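Local atomic coordinates of MsStt7d protein (Micromonas, PDB entry 4IX6), a protein that probably acts as a protein kinase, binding ATP or ADP together with magnesium ions in its catalytic domain. Residues Val164-Val169 with Leu184-Leu189. Residues are numbered along the deposited sequence; the frame is centred on the assembly and turned at random.
Sequences VVHRDV and LKLIDL. With ADP (adenosine-5'-diphosphate), chain F.
One ordered water joins the backbones of His-166 and Asp-188: it donates to O of each residue, 2.7 Å from His-166 O and 2.7 Å from Asp-188 O. The same water sits over one face of the His-166 imidazole, toward its rim, and CD2 of Leu-186 covers the opposite face. With CG anti to the backbone N (chi1 177°), the ring is carried across to the turn at 187-189. Its edge meets the backbone there, His-166 CE1 lying 3.0 Å from Ile-187 O, near the ring plane, so that a polarised C-H faces the carbonyl. NE2 of His-166 is 3.2 Å from Asp-188 O, but the angle is poor for a hydrogen bond. Leu-189 CD2 comes in obliquely, 3.7 Å from His-166 ND1, a buried nitrogen with no partner in the model. Sequence and topology mark these as two signature elements of the kinase fold: His-Arg-Asp of the catalytic loop, and Asp-188 in the position of the DFG aspartate, here followed by leucine. A glycine in place of His-166 would probably open a gap between Leu-186 and Leu-189 and leave the Ile-187 carbonyl without its C-H neighbour. Beyond the ring the two magnesium-binding aspartates approach, Asp-168 OD2 standing 3.6 Å from Asp-188 OD2 with the carboxylate planes 69° apart. Asp-168 OD1 is salt-bridged to Lys-170, and Gly-190 N donates to Asp-188 OD1. Ile-187 turns away from the catalytic loop toward the nucleotide, its CD1 reaching 3.6 Å from C2' of the ADP ribose. Deeper in the C-lobe, Val-169 CG2 lies 4.4 Å from Leu-186 CD2, and both side chains pack on Leu-156 of helix 141-161.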
loop_
_atom_site.group_PDB
_atom_site.type_symbol
_atom_site.label_atom_id
_atom_site.label_comp_id
_atom_site.label_asym_id
_atom_site.label_seq_id
_atom_site.Cartn_x
_atom_site.Cartn_y
_atom_site.Cartn_z
ATOM N N VAL B 164 22.995 -0.948 -6.436
ATOM C CA VAL B 164 21.599 -0.629 -6.154
ATOM C C VAL B 164 20.755 -0.587 -7.431
ATOM O O VAL B 164 21.133 0.060 -8.411
ATOM C CB VAL B 164 21.493 0.728 -5.438
ATOM C CG1 VAL B 164 20.045 1.119 -5.199
ATOM C CG2 VAL B 164 22.277 0.685 -4.112
ATOM N N VAL B 165 19.640 -1.311 -7.425
ATOM C CA VAL B 165 18.630 -1.193 -8.469
ATOM C C VAL B 165 17.414 -0.522 -7.844
ATOM O O VAL B 165 16.902 -0.970 -6.805
ATOM C CB VAL B 165 18.236 -2.561 -9.039
ATOM C CG1 VAL B 165 17.096 -2.422 -10.061
ATOM C CG2 VAL B 165 19.442 -3.225 -9.663
ATOM N N HIS B 166 16.970 0.566 -8.457
ATOM C CA HIS B 166 15.951 1.401 -7.845
ATOM C C HIS B 166 14.582 0.698 -7.816
ATOM O O HIS B 166 13.893 0.710 -6.782
ATOM C CB HIS B 166 15.920 2.774 -8.543
ATOM C CG HIS B 166 14.852 3.682 -8.029
ATOM N ND1 HIS B 166 15.119 4.794 -7.257
ATOM C CD2 HIS B 166 13.505 3.627 -8.161
ATOM C CE1 HIS B 166 13.981 5.384 -6.934
ATOM N NE2 HIS B 166 12.987 4.692 -7.467
ATOM N N ARG B 167 14.213 0.085 -8.945
ATOM C CA ARG B 167 12.993 -0.727 -9.058
ATOM C C ARG B 167 11.678 0.052 -9.051
ATOM O O ARG B 167 10.582 -0.538 -9.128
ATOM C CB ARG B 167 12.927 -1.806 -7.969
ATOM C CG ARG B 167 11.873 -2.845 -8.242
ATOM C CD ARG B 167 12.501 -4.163 -8.598
ATOM N NE ARG B 167 12.583 -5.051 -7.443
ATOM C CZ ARG B 167 11.644 -5.938 -7.123
ATOM N NH1 ARG B 167 10.555 -6.064 -7.871
ATOM N NH2 ARG B 167 11.796 -6.704 -6.055
ATOM N N ASP B 168 11.758 1.374 -8.942
ATOM C CA ASP B 168 10.546 2.184 -9.042
ATOM C C ASP B 168 10.784 3.482 -9.800
ATOM O O ASP B 168 10.310 4.557 -9.411
ATOM C CB ASP B 168 9.940 2.444 -7.665
ATOM C CG ASP B 168 8.458 2.768 -7.731
ATOM O OD1 ASP B 168 7.848 2.682 -8.823
ATOM O OD2 ASP B 168 7.883 3.102 -6.683
ATOM N N VAL B 169 11.519 3.368 -10.900
ATOM C CA VAL B 169 11.815 4.527 -11.720
ATOM C C VAL B 169 10.567 4.907 -12.501
ATOM O O VAL B 169 9.962 4.059 -13.140
ATOM C CB VAL B 169 12.967 4.240 -12.694
ATOM C CG1 VAL B 169 13.078 5.349 -13.742
ATOM C CG2 VAL B 169 14.279 4.074 -11.905
ATOM N N LEU B 184 17.518 16.650 -12.042
ATOM C CA LEU B 184 16.574 15.636 -11.528
ATOM C C LEU B 184 17.215 14.791 -10.428
ATOM O O LEU B 184 18.370 14.394 -10.525
ATOM C CB LEU B 184 16.092 14.716 -12.636
ATOM C CG LEU B 184 15.351 15.391 -13.793
ATOM C CD1 LEU B 184 14.714 14.328 -14.684
ATOM C CD2 LEU B 184 14.309 16.395 -13.301
ATOM N N LYS B 185 16.449 14.531 -9.378
ATOM C CA LYS B 185 16.860 13.603 -8.335
ATOM C C LYS B 185 15.780 12.546 -8.173
ATOM O O LYS B 185 14.584 12.844 -8.214
ATOM C CB LYS B 185 17.041 14.322 -7.008
ATOM C CG LYS B 185 18.239 15.290 -6.979
ATOM C CD LYS B 185 18.442 15.826 -5.585
ATOM C CE LYS B 185 19.577 16.830 -5.581
ATOM N NZ LYS B 185 19.824 17.368 -4.217
ATOM N N LEU B 186 16.209 11.313 -7.966
ATOM C CA LEU B 186 15.281 10.228 -7.692
ATOM C C LEU B 186 14.804 10.307 -6.253
ATOM O O LEU B 186 15.545 10.704 -5.363
ATOM C CB LEU B 186 15.968 8.886 -7.930
ATOM C CG LEU B 186 16.130 8.507 -9.404
ATOM C CD1 LEU B 186 17.242 7.470 -9.547
ATOM C CD2 LEU B 186 14.801 7.967 -9.952
ATOM N N ILE B 187 13.551 9.925 -6.036
ATOM C CA ILE B 187 13.058 9.684 -4.686
ATOM C C ILE B 187 12.565 8.241 -4.569
ATOM O O ILE B 187 12.426 7.537 -5.579
ATOM C CB ILE B 187 11.919 10.655 -4.286
ATOM C CG1 ILE B 187 10.788 10.605 -5.315
ATOM C CG2 ILE B 187 12.447 12.089 -4.172
ATOM C CD1 ILE B 187 9.463 11.208 -4.818
ATOM N N ASP B 188 12.315 7.813 -3.333
ATOM C CA ASP B 188 11.593 6.568 -3.040
ATOM C C ASP B 188 12.391 5.307 -3.372
ATOM O O ASP B 188 12.168 4.642 -4.395
ATOM C CB ASP B 188 10.222 6.571 -3.724
ATOM C CG ASP B 188 9.345 5.425 -3.279
ATOM O OD1 ASP B 188 9.722 4.705 -2.324
ATOM O OD2 ASP B 188 8.259 5.263 -3.881
ATOM N N LEU B 189 13.329 4.993 -2.490
ATOM C CA LEU B 189 14.083 3.747 -2.547
ATOM C C LEU B 189 13.368 2.618 -1.801
ATOM O O LEU B 189 13.972 1.615 -1.449
ATOM C CB LEU B 189 15.484 3.985 -1.967
ATOM C CG LEU B 189 16.353 4.944 -2.794
ATOM C CD1 LEU B 189 17.475 5.540 -1.939
ATOM C CD2 LEU B 189 16.901 4.227 -4.023
HETATM P PB ADP F . 2.650 9.314 -5.797
HETATM O O1B ADP F . 3.224 10.665 -6.169
HETATM O O2B ADP F . 1.274 9.399 -5.173
HETATM O O3B ADP F . 2.771 8.274 -6.889
HETATM P PA ADP F . 3.241 8.642 -3.062
HETATM O O1A ADP F . 4.233 7.699 -2.415
HETATM O O2A ADP F . 1.761 8.331 -2.980
HETATM O O3A ADP F . 3.624 8.739 -4.634
HETATM O "O5'" ADP F . 3.500 10.126 -2.453
HETATM C "C5'" ADP F . 4.759 10.537 -1.892
HETATM C "C4'" ADP F . 4.928 12.042 -2.110
HETATM O "O4'" ADP F . 5.981 12.609 -1.312
HETATM C "C3'" ADP F . 5.251 12.336 -3.567
HETATM O "O3'" ADP F . 4.308 13.270 -4.094
HETATM C "C2'" ADP F . 6.605 12.999 -3.545
HETATM O "O2'" ADP F . 6.666 14.067 -4.496
HETATM C "C1'" ADP F . 6.754 13.499 -2.117
HETATM N N9 ADP F . 8.157 13.369 -1.709
HETATM C C8 ADP F . 8.766 12.234 -1.320
HETATM N N7 ADP F . 10.065 12.468 -1.030
HETATM C C5 ADP F . 10.300 13.775 -1.244
HETATM C C6 ADP F . 11.457 14.679 -1.113
HETATM N N6 ADP F . 12.656 14.205 -0.689
HETATM N N1 ADP F . 11.272 15.976 -1.444
HETATM C C2 ADP F . 10.088 16.467 -1.850
HETATM N N3 ADP F . 8.983 15.694 -1.992
HETATM C C4 ADP F . 9.042 14.371 -1.699
HETATM O O HOH W 1 12.374 2.033 -4.919
#